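Local coordinates for protein endo-beta-1,2-glucanase (Talaromyces funiculosus, PDB 6IMV) that probably hydrolyses internal beta-1,2-glucosidic linkages of beta-1,2-glucans as an endo-acting glycoside hydrolase, and binds glucose units in its pocket, at residues Leu391-Lys394 with Gly395-Met398. Numbering follows the deposited sequence.
Sequences LFDK and GVGM
D393 accepts a hydrogen bond from the backbone N of V396, OD1 to N 3.0 Å and nearly straight at 173°. The donor comes from above the carboxylate plane, 59° out of it. With CG anti to the backbone N (chi1 -175°), OD1 is carried to the V396 amide, while OD2 lies 3.3 Å from CG2 of V396, the two side chains crossing at about a right angle; the branched valine thus sets a methyl against the carboxylate. This is a classic N-cap: aspartate suits it because its acceptor sits just far enough from the backbone to serve the N3 amide of helix 394-405, and its negative charge probably interacts favourably with the partly positive N-terminal end of the helix. With alanine in place of D393, the V396 amide would probably lose its capping acceptor, leaving the first turn prone to fray. Two i to i+4 helical bonds build that turn: G397 N bonds to D393 O at 2.9 Å, and M398 N to K394 O. Extended beyond CG, K394 lays its chain against S31 and I34 of helix 30-41, and M398, its chain bent at chi2 and chi3, packs on F33 of that helix and on T439 and I443 of helix 433-443.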
loop_
_atom_site.group_PDB
_atom_site.type_symbol
_atom_site.label_atom_id
_atom_site.label_comp_id
_atom_site.label_asym_id
_atom_site.label_seq_id
_atom_site.Cartn_x
_atom_site.Cartn_y
_atom_site.Cartn_z
ATOM N N LEU A 391 -10.778 -0.557 -6.946
ATOM C CA LEU A 391 -11.044 0.885 -7.079
ATOM C C LEU A 391 -11.980 1.170 -8.263
ATOM O O LEU A 391 -12.740 2.138 -8.208
ATOM C CB LEU A 391 -9.719 1.638 -7.221
ATOM C CG LEU A 391 -8.823 1.623 -5.979
ATOM C CD1 LEU A 391 -7.488 2.290 -6.251
ATOM C CD2 LEU A 391 -9.519 2.285 -4.795
ATOM N N PHE A 392 -11.933 0.336 -9.315
ATOM C CA PHE A 392 -12.776 0.505 -10.511
ATOM C C PHE A 392 -14.047 -0.349 -10.462
ATOM O O PHE A 392 -15.082 0.063 -10.987
ATOM C CB PHE A 392 -11.977 0.207 -11.785
ATOM C CG PHE A 392 -11.039 1.330 -12.140
ATOM C CD1 PHE A 392 -11.532 2.484 -12.728
ATOM C CD2 PHE A 392 -9.689 1.261 -11.834
ATOM C CE1 PHE A 392 -10.691 3.541 -13.017
ATOM C CE2 PHE A 392 -8.844 2.319 -12.127
ATOM C CZ PHE A 392 -9.348 3.458 -12.718
ATOM N N ASP A 393 -13.964 -1.549 -9.887
ATOM C CA ASP A 393 -15.086 -2.477 -9.909
ATOM C C ASP A 393 -14.928 -3.455 -8.741
ATOM O O ASP A 393 -14.199 -4.422 -8.831
ATOM C CB ASP A 393 -15.155 -3.170 -11.272
ATOM C CG ASP A 393 -16.350 -4.082 -11.462
ATOM O OD1 ASP A 393 -16.845 -4.642 -10.448
ATOM O OD2 ASP A 393 -16.782 -4.224 -12.632
ATOM N N LYS A 394 -15.635 -3.186 -7.642
ATOM C CA LYS A 394 -15.445 -3.940 -6.418
ATOM C C LYS A 394 -15.959 -5.380 -6.584
ATOM O O LYS A 394 -15.418 -6.270 -5.950
ATOM C CB LYS A 394 -15.991 -3.162 -5.217
ATOM C CG LYS A 394 -17.482 -2.883 -5.180
ATOM C CD LYS A 394 -17.819 -1.795 -4.170
ATOM C CE LYS A 394 -19.287 -1.816 -3.790
ATOM N NZ LYS A 394 -19.617 -0.692 -2.882
ATOM N N GLY A 395 -16.947 -5.608 -7.458
ATOM C CA GLY A 395 -17.430 -6.950 -7.740
ATOM C C GLY A 395 -16.355 -7.807 -8.388
ATOM O O GLY A 395 -16.055 -8.915 -7.926
ATOM N N VAL A 396 -15.772 -7.279 -9.466
ATOM C CA VAL A 396 -14.741 -7.988 -10.200
ATOM C C VAL A 396 -13.531 -8.187 -9.273
ATOM O O VAL A 396 -13.025 -9.301 -9.164
ATOM C CB VAL A 396 -14.373 -7.268 -11.513
ATOM C CG1 VAL A 396 -13.133 -7.865 -12.147
ATOM C CG2 VAL A 396 -15.527 -7.282 -12.507
ATOM N N GLY A 397 -13.117 -7.112 -8.588
ATOM C CA GLY A 397 -12.049 -7.166 -7.590
ATOM C C GLY A 397 -12.241 -8.314 -6.612
ATOM O O GLY A 397 -11.348 -9.148 -6.406
ATOM N N MET A 398 -13.435 -8.370 -6.024
ATOM C CA MET A 398 -13.762 -9.355 -4.990
ATOM C C MET A 398 -13.933 -10.761 -5.584
ATOM O O MET A 398 -13.687 -11.743 -4.885
ATOM C CB MET A 398 -15.026 -8.949 -4.235
ATOM C CG MET A 398 -14.789 -7.819 -3.256
ATOM S SD MET A 398 -13.548 -8.256 -2.017
ATOM C CE MET A 398 -12.140 -7.361 -2.669
#